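Local coordinates for protein thymidylate synthase 1 (PDB 1BKP) that probably catalyses the reductive methylation of dUMP to dTMP with methylenetetrahydrofolate as methyl donor and reductant, working as a homodimer, at residues A[37-43]-A[218-224]; A[53-57]-A[191-195]. One frame throughout, in Å; residues are numbered along the deposited sequence. Where two conformers were deposited one is given.

How the interactions relate
Both contacts are buried, but they differ in kind. Interaction 1 joins strand 39-49 to strand 209-223 at the dimer interface of the mixed sheet, through backbone hydrogen bonds, with polar side chains that reach the second subunit. Interaction 2, nearer the centre of the chain, sets the loop at 53-57 against helix 188-206 mainly by apolar contacts, with no hydrogen bond across, and no other chain touches its segments. The helix and strand 209-223 are consecutive in the chain, and 53-57 follows strand 39-49, which nests interaction 2 within the loop that interaction 1 closes. The nearest atoms of the two are about 10 Å apart.

Interaction 1 (A[37-43]-A[218-224]); sequences AHTLSVI and GDCHVYT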
loop_
_atom_site.group_PDB
_atom_site.type_symbol
_atom_site.label_atom_id
_atom_site.label_comp_id
_atom_site.label_asym_id
_atom_site.label_seq_id
_atom_site.Cartn_x
_atom_site.Cartn_y
_atom_site.Cartn_z
ATOM N N ALA A 37 20.634 19.145 -3.999
ATOM C CA ALA A 37 20.598 18.149 -2.888
ATOM C C ALA A 37 20.177 16.792 -3.512
ATOM O O ALA A 37 18.999 16.651 -3.891
ATOM C CB ALA A 37 19.577 18.602 -1.816
ATOM N N HIS A 38 21.124 15.868 -3.670
ATOM C CA HIS A 38 20.797 14.573 -4.275
ATOM C C HIS A 38 20.588 13.528 -3.177
ATOM O O HIS A 38 20.928 13.805 -1.977
ATOM C CB HIS A 38 21.919 14.145 -5.223
ATOM C CG HIS A 38 21.985 14.976 -6.479
ATOM N ND1 HIS A 38 21.064 14.858 -7.493
ATOM C CD2 HIS A 38 22.817 15.980 -6.848
ATOM C CE1 HIS A 38 21.311 15.759 -8.437
ATOM N NE2 HIS A 38 22.372 16.448 -8.070
ATOM N N THR A 39 20.108 12.341 -3.560
ATOM C CA THR A 39 19.834 11.278 -2.602
ATOM C C THR A 39 20.235 9.933 -3.146
ATOM O O THR A 39 20.599 9.848 -4.332
ATOM C CB THR A 39 18.319 11.136 -2.342
ATOM O OG1 THR A 39 17.651 10.776 -3.564
ATOM C CG2 THR A 39 17.727 12.438 -1.804
ATOM N N LEU A 40 20.452 8.981 -2.242
ATOM C CA LEU A 40 20.628 7.547 -2.553
ATOM C C LEU A 40 19.248 6.898 -2.138
ATOM O O LEU A 40 18.684 7.281 -1.107
ATOM C CB LEU A 40 21.722 6.835 -1.699
ATOM C CG LEU A 40 23.167 7.348 -1.886
ATOM C CD1 LEU A 40 24.088 6.630 -0.964
ATOM C CD2 LEU A 40 23.594 7.201 -3.324
ATOM N N SER A 41 18.733 5.938 -2.918
ATOM C CA SER A 41 17.473 5.344 -2.529
ATOM C C SER A 41 17.413 3.907 -2.916
ATOM O O SER A 41 18.182 3.433 -3.784
ATOM C CB SER A 41 16.321 6.104 -3.198
ATOM O OG SER A 41 16.522 6.055 -4.599
ATOM N N VAL A 42 16.506 3.206 -2.241
ATOM C CA VAL A 42 16.171 1.794 -2.499
ATOM C C VAL A 42 14.621 1.732 -2.498
ATOM O O VAL A 42 13.926 2.667 -2.071
ATOM C CB VAL A 42 16.696 0.791 -1.484
ATOM C CG1 VAL A 42 18.233 0.743 -1.542
ATOM C CG2 VAL A 42 16.127 1.101 -0.032
ATOM N N ILE A 43 14.093 0.714 -3.139
ATOM C CA ILE A 43 12.660 0.567 -3.306
ATOM C C ILE A 43 12.081 -0.551 -2.474
ATOM O O ILE A 43 12.626 -1.669 -2.466
ATOM C CB ILE A 43 12.384 0.219 -4.823
ATOM C CG1 ILE A 43 12.681 1.433 -5.736
ATOM C CG2 ILE A 43 10.993 -0.090 -5.091
ATOM C CD1 ILE A 43 12.641 0.944 -7.276
ATOM N N GLY A 218 7.727 2.947 0.188
ATOM C CA GLY A 218 8.010 2.745 -1.248
ATOM C C GLY A 218 9.358 3.330 -1.645
ATOM O O GLY A 218 10.333 2.640 -1.658
ATOM N N ASP A 219 9.482 4.641 -1.828
ATOM C CA ASP A 219 10.836 5.135 -2.183
ATOM C C ASP A 219 11.578 5.491 -0.863
ATOM O O ASP A 219 11.224 6.436 -0.202
ATOM C CB ASP A 219 10.694 6.362 -3.007
ATOM C CG ASP A 219 12.033 6.783 -3.617
ATOM O OD1 ASP A 219 12.860 7.295 -2.879
ATOM O OD2 ASP A 219 12.302 6.509 -4.783
ATOM N N CYS A 220 12.588 4.712 -0.516
ATOM C CA CYS A 220 13.363 4.892 0.693
ATOM C C CYS A 220 14.617 5.717 0.348
ATOM O O CYS A 220 15.513 5.175 -0.268
ATOM C CB CYS A 220 13.802 3.516 1.072
ATOM S SG CYS A 220 14.007 3.257 2.752
ATOM N N HIS A 221 14.716 6.968 0.776
ATOM C CA HIS A 221 15.907 7.789 0.395
ATOM C C HIS A 221 16.613 8.516 1.480
ATOM O O HIS A 221 16.033 8.737 2.536
ATOM C CB HIS A 221 15.508 8.778 -0.685
ATOM C CG HIS A 221 14.323 9.642 -0.316
ATOM N ND1 HIS A 221 14.446 10.828 0.355
ATOM C CD2 HIS A 221 12.999 9.511 -0.577
ATOM C CE1 HIS A 221 13.269 11.415 0.485
ATOM N NE2 HIS A 221 12.363 10.629 -0.073
ATOM N N VAL A 222 17.925 8.767 1.262
ATOM C CA VAL A 222 18.674 9.571 2.215
ATOM C C VAL A 222 19.496 10.592 1.433
ATOM O O VAL A 222 20.025 10.293 0.339
ATOM C CB VAL A 222 19.582 8.803 3.187
ATOM C CG1 VAL A 222 18.912 7.721 3.918
ATOM C CG2 VAL A 222 20.781 8.321 2.567
ATOM N N TYR A 223 19.466 11.844 1.881
ATOM C CA TYR A 223 20.264 12.909 1.228
ATOM C C TYR A 223 21.713 12.651 1.493
ATOM O O TYR A 223 22.063 12.280 2.621
ATOM C CB TYR A 223 19.872 14.286 1.685
ATOM C CG TYR A 223 18.505 14.683 1.184
ATOM C CD1 TYR A 223 17.361 14.284 1.837
ATOM C CD2 TYR A 223 18.370 15.401 -0.025
ATOM C CE1 TYR A 223 16.089 14.551 1.303
ATOM C CE2 TYR A 223 17.122 15.706 -0.579
ATOM C CZ TYR A 223 15.988 15.261 0.094
ATOM O OH TYR A 223 14.775 15.451 -0.511
ATOM N N THR A 224 22.570 12.810 0.468
ATOM C CA THR A 224 23.997 12.458 0.642
ATOM C C THR A 224 24.693 13.134 1.800
ATOM O O THR A 224 25.467 12.503 2.444
ATOM C CB THR A 224 24.853 12.754 -0.684
ATOM O OG1 THR A 224 24.624 14.132 -1.058
ATOM C CG2 THR A 224 24.371 11.787 -1.819
HETATM O O HOH W 1 23.840 16.273 -2.445
#
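With its CG2 anti to the carbonyl carbon and OG1 between the backbone N and that carbon (chi1 62°), Thr39 sets its methyl over one face of the Tyr223 ring. Tyr223 carries CG beside its backbone N (chi1 -70°), which places the ring alongside Thr39. The CH-pi contact runs 3.6 Å from Thr39 CG2 to the ring centroid, with the methyl displaced toward the rim on the CD2-CE2 side. Ala37 CB adds an apolar contact, 3.9 Å from Tyr223 CD2.

Beneath these side chains the strands run antiparallel. Leu40 and Val222 form a hydrogen-bonded pair, with Leu40 N to Val222 O and Val222 N to Leu40 O both 2.9 Å, and Val42 and Cys220 form the next. On the face of Leu40 and Val42, Val42 CG2 packs against Cys220 CB at 3.5 Å. Beyond the regular strand, Thr224 N donates to His38 O at 3.1 Å, tilted from the carbonyl plane, and one water joins His38 N to Thr224 OG1.

Ser41, Asp219 and His221 bring polar groups to the other face, beside Ile43. Lys169 of the second subunit forms a salt bridge with Asp219 and a hydrogen bond with Ser41 OG, while His221 NE2 has a weak hydrogen bond to Ser181. His221, Val222 and Tyr223 belong to the predicted dUMP site shared between subunits; Arg140 of the second subunit, another predicted dUMP ligand, packs on Thr39, His221 and Tyr223. The pairing probably fixes the place of His221 and Tyr223 in that site, where, as in relatives, they would face the nucleotide's sugar and the arginine its phosphate.

Interaction 2 (A[53-57]-A[191-195]); sequences EVPIL and NVFQY
Phe193 reaches from helix 188-206 into the loop at 53-57, making its side-chain contacts there through CB, CD1 and CE1. Phe193 CB lies 3.9 Å from Pro55 O, a carbonyl oxygen that also stands near the ring plane, at the ring's edge. From there CG leaves anti to the backbone N (chi1 173°), carrying the ring off the helix and alongside Ile56. Phe193 CD1 meets the tip of that isoleucine, with Ile56 CD1 3.8 Å away. One bond farther, Phe193 CE1 comes within 3.7 Å of Val54 CG1, and the two ring atoms share both methyls.

These two branches approach from different sides. The Ile56 methyl sits over one face, in a CH-pi contact 4.2 Å from Ile56 CD1 to the centroid of the Phe193 ring and 26° off the ring normal, whereas Val54 CG1 lies in the ring plane, at its edge. Ile56 covers that distance because its chain is extended, with both chi1 and chi2 near 180°. One residue earlier on the helix, Val192 CG1 touches Pro55 CB at 4.1 Å, a lighter contact that brings a second helix residue against the loop.

Trp64, Ala67 and Ile68 of helix 64-75 also pack on Phe193, so the ring lies between that helix and the loop. Val192 makes the link to Phe215 of strand 209-223 and Phe3 of helix 3-17. No hydrogen bond spans the two segments: with one methyl over the face of a buried ring and another at its edge, the loop fits the helix by apolar packing without directional bonds.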
loop_
_atom_site.group_PDB
_atom_site.type_symbol
_atom_site.label_atom_id
_atom_site.label_comp_id
_atom_site.label_asym_id
_atom_site.label_seq_id
_atom_site.Cartn_x
_atom_site.Cartn_y
_atom_site.Cartn_z
ATOM N N GLU A 53 7.593 -3.762 22.578
ATOM C CA GLU A 53 8.210 -2.489 22.987
ATOM C C GLU A 53 7.764 -1.391 22.007
ATOM O O GLU A 53 7.277 -1.684 20.895
ATOM C CB GLU A 53 9.753 -2.596 23.018
ATOM C CG GLU A 53 10.348 -3.056 21.850
ATOM C CD GLU A 53 11.900 -3.243 21.992
ATOM O OE1 GLU A 53 12.338 -4.043 22.792
ATOM O OE2 GLU A 53 12.664 -2.626 21.241
ATOM N N VAL A 54 7.909 -0.139 22.437
ATOM C CA VAL A 54 7.539 1.032 21.646
ATOM C C VAL A 54 8.591 1.192 20.538
ATOM O O VAL A 54 9.747 1.102 20.824
ATOM C CB VAL A 54 7.560 2.265 22.573
ATOM C CG1 VAL A 54 7.509 3.532 21.777
ATOM C CG2 VAL A 54 6.271 2.213 23.420
ATOM N N PRO A 55 8.185 1.275 19.246
ATOM C CA PRO A 55 9.211 1.435 18.233
ATOM C C PRO A 55 9.747 2.880 18.252
ATOM O O PRO A 55 9.099 3.767 17.752
ATOM C CB PRO A 55 8.476 1.094 16.896
ATOM C CG PRO A 55 7.068 1.399 17.182
ATOM C CD PRO A 55 6.844 1.025 18.660
ATOM N N ILE A 56 10.905 3.100 18.874
ATOM C CA ILE A 56 11.461 4.434 18.917
ATOM C C ILE A 56 12.950 4.286 18.940
ATOM O O ILE A 56 13.509 3.208 19.324
ATOM C CB ILE A 56 10.920 5.216 20.144
ATOM C CG1 ILE A 56 11.234 6.719 20.039
ATOM C CG2 ILE A 56 11.438 4.636 21.478
ATOM C CD1 ILE A 56 10.375 7.564 21.018
ATOM N N LEU A 57 13.597 5.203 18.210
ATOM C CA LEU A 57 15.060 5.132 18.158
ATOM C C LEU A 57 15.694 5.553 19.478
ATOM O O LEU A 57 15.154 6.451 20.144
ATOM C CB LEU A 57 15.627 6.111 17.132
ATOM C CG LEU A 57 15.336 5.853 15.633
ATOM C CD1 LEU A 57 16.363 6.703 14.806
ATOM C CD2 LEU A 57 15.413 4.280 15.363
ATOM N N ASN A 191 7.638 9.306 11.842
ATOM C CA ASN A 191 6.448 8.641 11.276
ATOM C C ASN A 191 6.186 7.241 11.834
ATOM O O ASN A 191 5.051 6.926 12.186
ATOM C CB ASN A 191 6.615 8.558 9.770
ATOM C CG ASN A 191 6.313 9.861 9.076
ATOM O OD1 ASN A 191 5.461 10.690 9.532
ATOM N ND2 ASN A 191 6.963 10.060 7.966
ATOM N N VAL A 192 7.253 6.469 12.117
ATOM C CA VAL A 192 7.120 5.103 12.598
ATOM C C VAL A 192 6.562 5.191 14.047
ATOM O O VAL A 192 5.588 4.473 14.388
ATOM C CB VAL A 192 8.430 4.422 12.593
ATOM C CG1 VAL A 192 8.398 3.078 13.338
ATOM C CG2 VAL A 192 8.838 4.100 11.154
ATOM N N PHE A 193 7.132 6.093 14.857
ATOM C CA PHE A 193 6.607 6.238 16.255
ATOM C C PHE A 193 5.152 6.713 16.267
ATOM O O PHE A 193 4.304 6.117 16.887
ATOM C CB PHE A 193 7.484 7.251 17.027
ATOM C CG PHE A 193 6.927 7.584 18.418
ATOM C CD1 PHE A 193 6.989 6.655 19.433
ATOM C CD2 PHE A 193 6.321 8.823 18.680
ATOM C CE1 PHE A 193 6.457 6.962 20.738
ATOM C CE2 PHE A 193 5.790 9.140 19.948
ATOM C CZ PHE A 193 5.857 8.232 20.964
ATOM N N GLN A 194 4.846 7.700 15.432
ATOM C CA GLN A 194 3.560 8.355 15.398
ATOM C C GLN A 194 2.420 7.384 15.069
ATOM O O GLN A 194 1.408 7.399 15.770
ATOM C CB GLN A 194 3.665 9.459 14.368
ATOM C CG GLN A 194 2.441 9.975 13.731
ATOM C CD GLN A 194 2.787 11.109 12.714
ATOM O OE1 GLN A 194 2.616 12.306 13.009
ATOM N NE2 GLN A 194 3.309 10.736 11.589
ATOM N N TYR A 195 2.618 6.491 14.113
ATOM C CA TYR A 195 1.536 5.547 13.770
ATOM C C TYR A 195 1.357 4.427 14.780
ATOM O O TYR A 195 0.224 3.861 14.921
ATOM C CB TYR A 195 1.589 5.087 12.265
ATOM C CG TYR A 195 0.863 6.098 11.428
ATOM C CD1 TYR A 195 1.497 7.323 11.032
ATOM C CD2 TYR A 195 -0.495 5.880 11.055
ATOM C CE1 TYR A 195 0.806 8.293 10.289
ATOM C CE2 TYR A 195 -1.215 6.831 10.337
ATOM C CZ TYR A 195 -0.535 8.043 9.956
ATOM O OH TYR A 195 -1.288 8.972 9.271
#